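Local coordinates for protein terminal oxygenase component of carbazole (Janthinobacterium sp., PDB 7BUG) that serves as the terminal oxygenase of carbazole 1,9a-dioxygenase, adding dioxygen at the angular and adjacent carbons of carbazole through a Rieske [2Fe-2S] cluster and a mononuclear iron, at residues 38-43 with 55-60; 62-66 with 121-126; 92-96 with 106-110. All coordinates share one frame; numbering follows the deposited sequence.

Contact 1. Residues 38-43 with 55-60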
ATOM      1  N   ILE A  38      30.531 -10.177   7.777  1.00 19.18           N
ATOM      2  CA  ILE A  38      30.059 -11.585   7.794  1.00 22.06           C
ATOM      3  C   ILE A  38      31.143 -12.420   8.484  1.00 23.43           C
ATOM      4  O   ILE A  38      32.265 -12.543   7.966  1.00 23.50           O
ATOM      5  CB  ILE A  38      29.615 -12.148   6.438  1.00 22.58           C
ATOM      6  CG1 ILE A  38      29.353 -13.647   6.566  1.00 25.76           C
ATOM      7  CG2 ILE A  38      30.579 -11.817   5.327  1.00 23.77           C
ATOM      8  CD1 ILE A  38      28.321 -14.127   5.664  1.00 28.05           C
ATOM      9  N   ASN A  39      30.807 -12.857   9.692  1.00 24.44           N
ATOM     10  CA  ASN A  39      31.689 -13.668  10.557  1.00 27.00           C
ATOM     11  C   ASN A  39      31.468 -15.142  10.247  1.00 21.46           C
ATOM     12  O   ASN A  39      30.397 -15.544   9.790  1.00 19.86           O
ATOM     13  CB  ASN A  39      31.408 -13.446  12.045  1.00 32.38           C
ATOM     14  CG  ASN A  39      31.854 -12.098  12.579  1.00 41.03           C
ATOM     15  OD1 ASN A  39      32.997 -11.680  12.388  1.00 48.76           O
ATOM     16  ND2 ASN A  39      30.964 -11.427  13.291  1.00 47.79           N
ATOM     17  N   GLU A  40      32.454 -15.946  10.615  1.00 21.12           N
ATOM     18  CA  GLU A  40      32.373 -17.414  10.573  1.00 20.19           C
ATOM     19  C   GLU A  40      31.035 -17.893  11.170  1.00 19.51           C
ATOM     20  O   GLU A  40      30.750 -17.645  12.380  1.00 19.92           O
ATOM     21  CB  GLU A  40      33.565 -17.994  11.337  1.00 19.70           C
ATOM     22  CG  GLU A  40      33.640 -19.500  11.283  1.00 20.09           C
ATOM     23  CD  GLU A  40      34.020 -20.074   9.933  1.00 18.17           C
ATOM     24  OE1 GLU A  40      34.593 -19.309   9.091  1.00 20.22           O
ATOM     25  OE2 GLU A  40      33.805 -21.285   9.746  1.00 21.11           O
ATOM     26  N   GLY A  41      30.321 -18.707  10.413  1.00 16.68           N
ATOM     27  CA  GLY A  41      29.096 -19.389  10.839  1.00 17.90           C
ATOM     28  C   GLY A  41      27.984 -18.446  11.261  1.00 20.13           C
ATOM     29  O   GLY A  41      27.112 -18.917  12.065  1.00 22.33           O
ATOM     30  N   GLU A  42      27.983 -17.192  10.784  1.00 18.90           N
ATOM     31  CA  GLU A  42      26.879 -16.229  11.061  1.00 22.14           C
ATOM     32  C   GLU A  42      26.181 -15.896   9.733  1.00 19.62           C
ATOM     33  O   GLU A  42      26.499 -14.874   9.153  1.00 22.39           O
ATOM     34  CB  GLU A  42      27.441 -15.005  11.767  1.00 27.46           C
ATOM     35  CG  GLU A  42      28.050 -15.385  13.132  1.00 37.10           C
ATOM     36  CD  GLU A  42      28.841 -14.333  13.900  1.00 42.50           C
ATOM     37  OE1 GLU A  42      28.521 -13.133  13.767  1.00 44.38           O
ATOM     38  OE2 GLU A  42      29.777 -14.723  14.654  1.00 47.66           O
ATOM     39  N   PRO A  43      25.282 -16.743   9.206  1.00 19.48           N
ATOM     40  CA  PRO A  43      24.630 -16.460   7.917  1.00 17.45           C
ATOM     41  C   PRO A  43      23.927 -15.103   7.949  1.00 17.90           C
ATOM     42  O   PRO A  43      23.398 -14.692   8.975  1.00 20.85           O
ATOM     43  CB  PRO A  43      23.647 -17.596   7.683  1.00 19.30           C
ATOM     44  CG  PRO A  43      24.094 -18.701   8.622  1.00 20.69           C
ATOM     45  CD  PRO A  43      24.801 -18.013   9.765  1.00 20.95           C
ATOM     46  N   VAL A  55      23.939 -15.733   2.773  1.00 13.61           N
ATOM     47  CA  VAL A  55      25.420 -15.839   2.650  1.00 12.81           C
ATOM     48  C   VAL A  55      25.939 -16.357   3.979  1.00 13.04           C
ATOM     49  O   VAL A  55      25.553 -15.863   5.030  1.00 14.04           O
ATOM     50  CB  VAL A  55      26.075 -14.520   2.248  1.00 14.97           C
ATOM     51  CG1 VAL A  55      27.564 -14.689   2.128  1.00 15.86           C
ATOM     52  CG2 VAL A  55      25.489 -13.977   0.961  1.00 15.79           C
ATOM     53  N   ASN A  56      26.869 -17.305   3.906  1.00 12.38           N
ATOM     54  CA  ASN A  56      27.523 -17.843   5.115  1.00 12.43           C
ATOM     55  C   ASN A  56      29.035 -17.904   4.904  1.00 12.54           C
ATOM     56  O   ASN A  56      29.462 -17.970   3.756  1.00 13.56           O
ATOM     57  CB  ASN A  56      27.020 -19.238   5.459  1.00 12.11           C
ATOM     58  CG  ASN A  56      27.258 -19.633   6.915  1.00 12.85           C
ATOM     59  OD1 ASN A  56      27.671 -18.806   7.727  1.00 14.81           O
ATOM     60  ND2 ASN A  56      26.942 -20.884   7.273  1.00 15.03           N
ATOM     61  N   ARG A  57      29.779 -17.804   5.989  1.00 12.72           N
ATOM     62  CA  ARG A  57      31.247 -17.992   5.956  1.00 13.60           C
ATOM     63  C   ARG A  57      31.533 -19.301   6.673  1.00 13.63           C
ATOM     64  O   ARG A  57      31.157 -19.414   7.869  1.00 14.88           O
ATOM     65  CB  ARG A  57      31.975 -16.783   6.561  1.00 14.89           C
ATOM     66  CG  ARG A  57      33.488 -16.945   6.440  1.00 15.45           C
ATOM     67  CD  ARG A  57      34.136 -15.778   7.126  1.00 15.56           C
ATOM     68  NE  ARG A  57      33.863 -14.448   6.595  1.00 16.05           N
ATOM     69  CZ  ARG A  57      34.414 -13.917   5.505  1.00 15.41           C
ATOM     70  NH1 ARG A  57      35.169 -14.655   4.717  1.00 14.34           N
ATOM     71  NH2 ARG A  57      34.134 -12.678   5.143  1.00 15.37           N
ATOM     72  N   ILE A  58      32.192 -20.227   5.997  1.00 13.90           N
ATOM     73  CA  ILE A  58      32.421 -21.597   6.554  1.00 14.17           C
ATOM     74  C   ILE A  58      33.908 -21.861   6.293  1.00 15.31           C
ATOM     75  O   ILE A  58      34.294 -21.959   5.117  1.00 13.51           O
ATOM     76  CB  ILE A  58      31.531 -22.644   5.922  1.00 16.23           C
ATOM     77  CG1 ILE A  58      30.041 -22.292   6.077  1.00 14.96           C
ATOM     78  CG2 ILE A  58      31.803 -23.998   6.540  1.00 17.45           C
ATOM     79  CD1 ILE A  58      29.167 -23.077   5.161  1.00 16.94           C
ATOM     80  N   ASP A  59      34.641 -22.034   7.380  1.00 17.03           N
ATOM     81  CA  ASP A  59      36.121 -22.192   7.326  1.00 17.82           C
ATOM     82  C   ASP A  59      36.722 -21.065   6.484  1.00 16.84           C
ATOM     83  O   ASP A  59      37.626 -21.361   5.687  1.00 17.03           O
ATOM     84  CB  ASP A  59      36.491 -23.561   6.798  1.00 19.12           C
ATOM     85  CG  ASP A  59      36.273 -24.703   7.788  1.00 18.62           C
ATOM     86  OD1 ASP A  59      36.316 -24.456   9.013  1.00 21.12           O
ATOM     87  OD2 ASP A  59      36.008 -25.795   7.291  1.00 20.40           O
ATOM     88  N   GLY A  60      36.172 -19.854   6.621  1.00 15.50           N
ATOM     89  CA  GLY A  60      36.691 -18.628   6.000  1.00 14.22           C
ATOM     90  C   GLY A  60      36.146 -18.403   4.591  1.00 16.05           C
ATOM     91  O   GLY A  60      36.289 -17.277   4.115  1.00 16.34           O
TER
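Loop 38-43, which leads into strand 44-48, is fastened mainly by hydrogen bonds of Arg57 and Glu40 to the end of strand 51-58 and the bend that follows it, at a partly buried margin of the Rieske domain. Arg57 points toward the loop and offers it the edge of its guanidinium: NE gives Ile38 O a nearly straight bond of 2.8 Å, with the oxygen lying in the guanidinium plane although the donor stands above the carbonyl plane. NH2 adds a weak bond to the same oxygen and a second to Ser35 O, and NH1 turns to Gly60 O and to a salt bridge with Glu128; these bonds fix the rotation of the guanidinium. Between Asn39 and Glu42 the loop makes a type II beta turn, with Gly41 at its positive-phi corner; Gly41 N bonds Arg57 O at 2.8 Å. Glu40 starts away from the strand, but its bend at chi2 (71°) brings the edge of the carboxylate to the backbone N-H groups of the 59-60 bend. There both oxygens use their syn lone pairs, OE2 for Asp59 N at 2.6 Å and OE1 for Gly60 N at 3.0 Å. The nearby Asp59 carboxylate is engaged by Lys85. On the buried side Ile38 CD1 meets Val55 CG1 at 3.7 Å, the two side chains lying across each other, while the Pro43 ring lies alongside the Asn56 amide, CG to OD1 3.7 Å.

Contact 2. Residues 62-66 with 121-126. With CO3 (carbonate ion), chain M.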
ATOM      1  N   LEU A  62      33.219 -18.046   1.615  1.00 14.25           N
ATOM      2  CA  LEU A  62      31.807 -17.611   1.502  1.00 13.92           C
ATOM      3  C   LEU A  62      31.013 -18.518   0.563  1.00 13.16           C
ATOM      4  O   LEU A  62      31.496 -19.049  -0.458  1.00 14.09           O
ATOM      5  CB  LEU A  62      31.767 -16.161   1.029  1.00 14.70           C
ATOM      6  CG  LEU A  62      32.344 -15.127   1.973  1.00 16.79           C
ATOM      7  CD1 LEU A  62      32.148 -13.738   1.388  1.00 19.76           C
ATOM      8  CD2 LEU A  62      31.754 -15.201   3.343  1.00 17.22           C
ATOM      9  N   TYR A  63      29.740 -18.725   0.944  1.00 12.64           N
ATOM     10  CA  TYR A  63      28.800 -19.527   0.150  1.00 12.81           C
ATOM     11  C   TYR A  63      27.467 -18.773   0.104  1.00 11.86           C
ATOM     12  O   TYR A  63      27.157 -18.048   1.080  1.00 13.27           O
ATOM     13  CB  TYR A  63      28.571 -20.879   0.816  1.00 11.70           C
ATOM     14  CG  TYR A  63      29.802 -21.750   0.905  1.00 11.69           C
ATOM     15  CD1 TYR A  63      30.666 -21.628   1.966  1.00 13.87           C
ATOM     16  CD2 TYR A  63      30.086 -22.626  -0.103  1.00 12.81           C
ATOM     17  CE1 TYR A  63      31.796 -22.413   2.056  1.00 13.56           C
ATOM     18  CE2 TYR A  63      31.203 -23.462  -0.016  1.00 14.99           C
ATOM     19  CZ  TYR A  63      32.044 -23.349   1.070  1.00 15.29           C
ATOM     20  OH  TYR A  63      33.159 -24.171   1.104  1.00 15.92           O
ATOM     21  N   CYS A  64      26.731 -18.940  -0.984  1.00 11.29           N
ATOM     22  CA  CYS A  64      25.452 -18.232  -1.189  1.00 11.81           C
ATOM     23  C   CYS A  64      24.406 -19.240  -1.645  1.00 11.43           C
ATOM     24  O   CYS A  64      24.605 -19.869  -2.707  1.00 13.62           O
ATOM     25  CB  CYS A  64      25.657 -17.115  -2.196  1.00 11.76           C
ATOM     26  SG  CYS A  64      24.115 -16.226  -2.523  1.00 13.25           S
ATOM     27  N   LEU A  65      23.297 -19.337  -0.903  1.00 11.60           N
ATOM     28  CA  LEU A  65      22.113 -20.173  -1.203  1.00 13.40           C
ATOM     29  C   LEU A  65      20.930 -19.251  -1.364  1.00 13.08           C
ATOM     30  O   LEU A  65      20.866 -18.224  -0.684  1.00 12.58           O
ATOM     31  CB  LEU A  65      21.792 -21.104  -0.032  1.00 16.11           C
ATOM     32  CG  LEU A  65      22.524 -22.416   0.051  1.00 20.91           C
ATOM     33  CD1 LEU A  65      22.211 -23.057   1.383  1.00 19.71           C
ATOM     34  CD2 LEU A  65      22.104 -23.333  -1.100  1.00 19.92           C
ATOM     35  N   LYS A  66      20.036 -19.599  -2.252  1.00 11.77           N
ATOM     36  CA  LYS A  66      18.748 -18.869  -2.300  1.00 11.86           C
ATOM     37  C   LYS A  66      18.050 -19.062  -0.956  1.00 11.54           C
ATOM     38  O   LYS A  66      17.880 -20.174  -0.500  1.00 10.45           O
ATOM     39  CB  LYS A  66      17.916 -19.279  -3.502  1.00 13.37           C
ATOM     40  CG  LYS A  66      16.549 -18.599  -3.512  1.00 16.30           C
ATOM     41  CD  LYS A  66      15.930 -18.757  -4.891  1.00 18.55           C
ATOM     42  CE  LYS A  66      16.605 -17.914  -5.937  1.00 21.03           C
ATOM     43  NZ  LYS A  66      15.764 -17.747  -7.129  1.00 22.40           N
ATOM     44  N   LEU A 121      18.806 -26.686  -4.289  1.00 12.93           N
ATOM     45  CA  LEU A 121      18.493 -25.278  -4.076  1.00 12.36           C
ATOM     46  C   LEU A 121      19.487 -24.453  -4.873  1.00 12.54           C
ATOM     47  O   LEU A 121      20.699 -24.770  -4.908  1.00 14.59           O
ATOM     48  CB  LEU A 121      18.607 -25.042  -2.565  1.00 14.29           C
ATOM     49  CG  LEU A 121      18.285 -23.674  -2.009  1.00 14.90           C
ATOM     50  CD1 LEU A 121      16.942 -23.165  -2.468  1.00 17.38           C
ATOM     51  CD2 LEU A 121      18.329 -23.747  -0.478  1.00 14.85           C
ATOM     52  N   LYS A 122      19.025 -23.380  -5.492  1.00 12.18           N
ATOM     53  CA  LYS A 122      19.899 -22.499  -6.284  1.00 12.88           C
ATOM     54  C   LYS A 122      21.025 -21.948  -5.429  1.00 12.03           C
ATOM     55  O   LYS A 122      20.783 -21.561  -4.239  1.00 11.70           O
ATOM     56  CB  LYS A 122      19.042 -21.381  -6.885  1.00 13.43           C
ATOM     57  CG  LYS A 122      19.832 -20.426  -7.740  1.00 14.37           C
ATOM     58  CD  LYS A 122      20.266 -21.042  -9.042  1.00 16.35           C
ATOM     59  CE  LYS A 122      20.555 -20.027 -10.125  1.00 19.52           C
ATOM     60  NZ  LYS A 122      21.191 -20.659 -11.299  1.00 22.45           N
ATOM     61  N   THR A 123      22.240 -21.982  -5.964  1.00 12.22           N
ATOM     62  CA  THR A 123      23.404 -21.346  -5.348  1.00 12.56           C
ATOM     63  C   THR A 123      23.878 -20.304  -6.341  1.00 11.24           C
ATOM     64  O   THR A 123      23.557 -20.377  -7.574  1.00 13.60           O
ATOM     65  CB  THR A 123      24.520 -22.347  -5.011  1.00 13.12           C
ATOM     66  OG1 THR A 123      24.948 -22.892  -6.263  1.00 15.09           O
ATOM     67  CG2 THR A 123      24.053 -23.407  -4.044  1.00 17.17           C
ATOM     68  N   TYR A 124      24.599 -19.343  -5.818  1.00 11.80           N
ATOM     69  CA  TYR A 124      25.284 -18.305  -6.592  1.00 11.29           C
ATOM     70  C   TYR A 124      26.738 -18.284  -6.185  1.00 11.52           C
ATOM     71  O   TYR A 124      27.059 -18.357  -4.989  1.00 11.83           O
ATOM     72  CB  TYR A 124      24.609 -16.936  -6.456  1.00 11.32           C
ATOM     73  CG  TYR A 124      23.264 -16.916  -7.120  1.00 11.38           C
ATOM     74  CD1 TYR A 124      23.128 -16.971  -8.495  1.00 11.64           C
ATOM     75  CD2 TYR A 124      22.110 -16.784  -6.371  1.00 11.77           C
ATOM     76  CE1 TYR A 124      21.878 -16.922  -9.106  1.00 12.00           C
ATOM     77  CE2 TYR A 124      20.853 -16.761  -6.951  1.00 12.15           C
ATOM     78  CZ  TYR A 124      20.737 -16.820  -8.330  1.00 11.36           C
ATOM     79  OH  TYR A 124      19.515 -16.737  -8.889  1.00 12.61           O
ATOM     80  N   PRO A 125      27.637 -18.060  -7.157  1.00 12.13           N
ATOM     81  CA  PRO A 125      29.038 -17.836  -6.840  1.00 13.00           C
ATOM     82  C   PRO A 125      29.245 -16.601  -5.955  1.00 13.35           C
ATOM     83  O   PRO A 125      28.538 -15.602  -6.122  1.00 12.85           O
ATOM     84  CB  PRO A 125      29.728 -17.642  -8.197  1.00 12.89           C
ATOM     85  CG  PRO A 125      28.785 -18.268  -9.202  1.00 13.53           C
ATOM     86  CD  PRO A 125      27.400 -18.086  -8.610  1.00 12.80           C
ATOM     87  N   VAL A 126      30.193 -16.666  -5.039  1.00 13.42           N
ATOM     88  CA  VAL A 126      30.556 -15.550  -4.124  1.00 15.53           C
ATOM     89  C   VAL A 126      32.053 -15.442  -4.059  1.00 17.75           C
ATOM     90  O   VAL A 126      32.703 -16.492  -3.904  1.00 17.08           O
ATOM     91  CB  VAL A 126      30.151 -15.729  -2.660  1.00 22.13           C
ATOM     92  CG1 VAL A 126      29.937 -14.387  -2.003  1.00 18.88           C
ATOM     93  CG2 VAL A 126      29.046 -16.713  -2.426  1.00 23.53           C
TER
HETATM   94  C   CO3 M 410      32.205 -20.345  -5.822  1.00 25.18           C
HETATM   95  O1  CO3 M 410      31.672 -19.386  -5.157  1.00 21.52           O
HETATM   96  O2  CO3 M 410      31.589 -20.861  -6.898  1.00 29.95           O
HETATM   97  O3  CO3 M 410      33.290 -20.927  -5.339  1.00 36.38           O
HETATM   98  O   HOH W   1      33.560 -18.366  -2.100  1.00 17.20           O
HETATM   99  O   HOH W   2      28.052 -20.180  -3.250  1.00 13.16           O
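Cys64 and Val126 form the tightest point where segment 62-66, on strand 61-66, runs antiparallel to segment 121-126 in the six-stranded sheet of the Rieske domain: Val126 CG2 presses on Cys64 CB at 3.4 Å, closer than usual for two carbons. With its sulfur anti to the backbone N (chi1 179°), Cys64 sets SG at the edge of the Tyr124 ring, 4.0 Å from Tyr124 CB. Val126 CG1 meets Leu62 CB. Farther along, Leu65 CD2 touches Thr123 CG2 at 3.5 Å and also Leu121 CD2. Here the backbones bond directly: Lys66 N gives Lys122 O a bond of 2.9 Å, and Tyr124 N meets Cys64 O from above the carbonyl plane at a longer 3.2 Å. Toward Val126 the strands part, and water takes over. One water donates to both Leu62 O and Val126 O; another accepts from Cys64 N and donates to Tyr124 O. Beside the first water, Val126 N bonds O1 of a carbonate ion at 3.1 Å, an ion that Lys61 also holds and that probably came from the crystallisation liquor. The polar ends of Lys66 and Tyr124 converge on Glu51, and Lys122 pairs with Asp139. Where the backbones part, waters thus relay the main-chain bonds while Val126 keeps apolar contact with Leu62 and Cys64.

Contact 3. Residues 92-96 with 106-110; sequences YHAWT and DILTN. With FES (Fe2/s2 (inorganic) cluster), chain D.
The backbones of 92-96 and 106-110 run antiparallel, with Trp95 and Ile107 a non-hydrogen-bonded pair and Thr96 and Asp106 a hydrogen-bonded one, and Thr96 N bonding Asp106 O at 2.9 Å. Leu108 N continues the pairing to Ala94 O, approaching from above the carbonyl plane. Trp95 and Ile107 lie side by side on one face of the sheet: Ile107 CD1 sits over the five-membered ring, 3.9 Å from its centroid and 9° off the normal, a CH-pi contact, while CG2 touches the ring at CD1. On the other face are Thr96, which bonds Thr89, and Asp106, whose carboxylate meets Gly244 N of the second subunit. This is the hairpin of strands 95-98 and 104-107 in the small cluster-binding part of the Rieske domain. His93 ND1 binds one iron of the [2Fe-2S] cluster at 2.1 Å, with His71 as its other histidine ligand, and Trp95 CD1 lies 3.3 Å from cluster sulfur S1. From the strand end, a type I beta turn from Ile107 to Asn110 brings Thr109 against His93: Thr109 OG1, set between the backbone N and carbonyl carbon (chi1 58°), donates to His93 O at 2.7 Å, tying down the main chain of the iron ligand. Ala94 CB meets Leu108 CB at 3.4 Å, closer than usual. CE1 of His93 lies over the centre of one Tyr92 ring face; its NE2 bonds Asp180 of the second subunit, consistent with the intersubunit electron path of Rieske oxygenases to the mononuclear iron.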
ATOM      1  N   TYR A  92      11.278 -25.614   9.120  1.00  8.36           N
ATOM      2  CA  TYR A  92       9.861 -26.006   9.057  1.00  8.77           C
ATOM      3  C   TYR A  92       9.758 -27.539   9.069  1.00  8.80           C
ATOM      4  O   TYR A  92       9.112 -28.076   9.963  1.00  9.71           O
ATOM      5  CB  TYR A  92       9.207 -25.332   7.864  1.00  9.74           C
ATOM      6  CG  TYR A  92       7.697 -25.159   7.922  1.00 10.01           C
ATOM      7  CD1 TYR A  92       6.913 -25.672   8.939  1.00 10.31           C
ATOM      8  CD2 TYR A  92       7.045 -24.533   6.861  1.00 10.20           C
ATOM      9  CE1 TYR A  92       5.533 -25.509   8.960  1.00 11.78           C
ATOM     10  CE2 TYR A  92       5.663 -24.403   6.836  1.00 11.34           C
ATOM     11  CZ  TYR A  92       4.899 -24.895   7.885  1.00 12.19           C
ATOM     12  OH  TYR A  92       3.529 -24.749   7.951  1.00 14.52           O
ATOM     13  N   HIS A  93      10.296 -28.197   8.037  1.00  8.65           N
ATOM     14  CA  HIS A  93      10.223 -29.676   7.948  1.00  8.38           C
ATOM     15  C   HIS A  93      11.625 -30.248   7.820  1.00  8.98           C
ATOM     16  O   HIS A  93      11.747 -31.378   7.438  1.00  9.78           O
ATOM     17  CB  HIS A  93       9.307 -30.183   6.835  1.00  8.65           C
ATOM     18  CG  HIS A  93       8.039 -29.419   6.721  1.00  8.95           C
ATOM     19  ND1 HIS A  93       7.945 -28.223   6.024  1.00  9.63           N
ATOM     20  CD2 HIS A  93       6.797 -29.717   7.164  1.00  9.29           C
ATOM     21  CE1 HIS A  93       6.692 -27.789   6.123  1.00  8.96           C
ATOM     22  NE2 HIS A  93       5.960 -28.693   6.806  1.00 10.20           N
ATOM     23  N   ALA A  94      12.634 -29.457   8.097  1.00  8.70           N
ATOM     24  CA  ALA A  94      14.025 -29.946   8.225  1.00  8.65           C
ATOM     25  C   ALA A  94      14.589 -30.515   6.922  1.00 10.46           C
ATOM     26  O   ALA A  94      15.575 -31.321   6.990  1.00 10.30           O
ATOM     27  CB  ALA A  94      14.153 -30.954   9.346  1.00  9.74           C
ATOM     28  N   TRP A  95      14.142 -30.037   5.763  1.00  9.69           N
ATOM     29  CA  TRP A  95      14.915 -30.245   4.523  1.00  9.65           C
ATOM     30  C   TRP A  95      16.284 -29.612   4.703  1.00  9.68           C
ATOM     31  O   TRP A  95      16.438 -28.455   5.092  1.00 10.61           O
ATOM     32  CB  TRP A  95      14.213 -29.692   3.286  1.00 10.26           C
ATOM     33  CG  TRP A  95      12.969 -30.404   2.900  1.00  9.72           C
ATOM     34  CD1 TRP A  95      12.046 -31.021   3.692  1.00  9.75           C
ATOM     35  CD2 TRP A  95      12.497 -30.513   1.556  1.00  9.31           C
ATOM     36  NE1 TRP A  95      11.037 -31.540   2.920  1.00 10.12           N
ATOM     37  CE2 TRP A  95      11.279 -31.221   1.616  1.00  9.61           C
ATOM     38  CE3 TRP A  95      12.967 -30.032   0.333  1.00 10.47           C
ATOM     39  CZ2 TRP A  95      10.523 -31.459   0.466  1.00  9.56           C
ATOM     40  CZ3 TRP A  95      12.231 -30.320  -0.808  1.00 10.58           C
ATOM     41  CH2 TRP A  95      11.033 -31.026  -0.723  1.00 10.09           C
ATOM     42  N   THR A  96      17.351 -30.381   4.459  1.00  9.77           N
ATOM     43  CA  THR A  96      18.729 -29.980   4.746  1.00 10.41           C
ATOM     44  C   THR A  96      19.533 -29.895   3.449  1.00 10.69           C
ATOM     45  O   THR A  96      19.555 -30.883   2.665  1.00 10.66           O
ATOM     46  CB  THR A  96      19.344 -30.989   5.714  1.00 10.51           C
ATOM     47  OG1 THR A  96      18.560 -30.932   6.914  1.00 11.41           O
ATOM     48  CG2 THR A  96      20.789 -30.663   6.020  1.00 12.24           C
ATOM     49  N   ASP A 106      19.597 -34.402   3.045  1.00 13.61           N
ATOM     50  CA  ASP A 106      18.968 -35.079   4.205  1.00 12.14           C
ATOM     51  C   ASP A 106      17.611 -34.396   4.410  1.00 13.06           C
ATOM     52  O   ASP A 106      17.469 -33.214   4.077  1.00 12.47           O
ATOM     53  CB  ASP A 106      19.830 -35.001   5.460  1.00 13.87           C
ATOM     54  CG  ASP A 106      20.973 -36.001   5.477  1.00 16.20           C
ATOM     55  OD1 ASP A 106      20.670 -37.223   5.617  1.00 17.42           O
ATOM     56  OD2 ASP A 106      22.167 -35.551   5.364  1.00 19.88           O
ATOM     57  N   ILE A 107      16.679 -35.127   4.980  1.00 12.69           N
ATOM     58  CA  ILE A 107      15.439 -34.502   5.520  1.00 11.82           C
ATOM     59  C   ILE A 107      15.165 -35.079   6.901  1.00 12.16           C
ATOM     60  O   ILE A 107      14.858 -36.293   6.980  1.00 12.80           O
ATOM     61  CB  ILE A 107      14.222 -34.686   4.603  1.00 12.04           C
ATOM     62  CG1 ILE A 107      14.465 -34.190   3.181  1.00 13.04           C
ATOM     63  CG2 ILE A 107      12.991 -34.007   5.239  1.00 12.65           C
ATOM     64  CD1 ILE A 107      13.377 -34.505   2.214  1.00 13.18           C
ATOM     65  N   LEU A 108      15.302 -34.294   7.964  1.00 12.07           N
ATOM     66  CA  LEU A 108      15.259 -34.874   9.329  1.00 12.55           C
ATOM     67  C   LEU A 108      13.897 -35.491   9.615  1.00 11.71           C
ATOM     68  O   LEU A 108      13.833 -36.490  10.337  1.00 12.25           O
ATOM     69  CB  LEU A 108      15.644 -33.873  10.419  1.00 13.63           C
ATOM     70  CG  LEU A 108      16.983 -33.147  10.252  1.00 17.90           C
ATOM     71  CD1 LEU A 108      17.348 -32.419  11.532  1.00 17.90           C
ATOM     72  CD2 LEU A 108      18.116 -34.032   9.804  1.00 21.13           C
ATOM     73  N   THR A 109      12.811 -34.916   9.081  1.00 11.05           N
ATOM     74  CA  THR A 109      11.445 -35.406   9.327  1.00 11.49           C
ATOM     75  C   THR A 109      11.105 -36.653   8.523  1.00 11.84           C
ATOM     76  O   THR A 109      10.056 -37.238   8.812  1.00 14.08           O
ATOM     77  CB  THR A 109      10.446 -34.290   9.003  1.00 11.09           C
ATOM     78  OG1 THR A 109      10.607 -33.859   7.635  1.00 10.98           O
ATOM     79  CG2 THR A 109      10.592 -33.161   9.996  1.00 10.93           C
ATOM     80  N   ASN A 110      11.920 -37.051   7.561  1.00 12.04           N
ATOM     81  CA  ASN A 110      11.662 -38.266   6.759  1.00 11.94           C
ATOM     82  C   ASN A 110      12.947 -38.701   6.077  1.00 11.69           C
ATOM     83  O   ASN A 110      13.247 -38.343   4.948  1.00 11.89           O
ATOM     84  CB  ASN A 110      10.543 -38.110   5.743  1.00 13.10           C
ATOM     85  CG  ASN A 110      10.325 -39.423   5.006  1.00 14.34           C
ATOM     86  OD1 ASN A 110      10.989 -40.413   5.353  1.00 15.14           O
ATOM     87  ND2 ASN A 110       9.513 -39.403   3.932  1.00 14.29           N
TER
HETATM   88 FE1  FES D 401      11.412 -25.929   4.365  1.00  9.48          FE
HETATM   89 FE2  FES D 401       9.256 -27.552   4.553  1.00  9.30          FE
HETATM   90  S1  FES D 401      11.398 -28.059   4.965  1.00  9.72           S
HETATM   91  S2  FES D 401       9.266 -25.380   3.994  1.00  9.45           S

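How the contacts relate
Contacts 1 and 2 meet through neighbouring strands of one sheet, their centres 12 Å apart: strand 51-58 pairs with strand 61-66, Asn56 O lying 2.9 Å from Tyr63 N in a probable hydrogen bond, and Leu62 CD2 packs on Arg57 CB at 3.6 Å. Contact 3 belongs to the three-stranded sheet beside the [2Fe-2S] cluster. It lies within the chain excursion between 66 and 121, so contact 2 brings together the two ends of the cluster-binding insertion. The centres of contacts 2 and 3 are 20 Å apart and their nearest atoms about 7 Å, while the nearest atoms of contacts 1 and 3 are about 11 Å apart. Of the three, contact 3 alone binds the cluster, and it faces the second subunit.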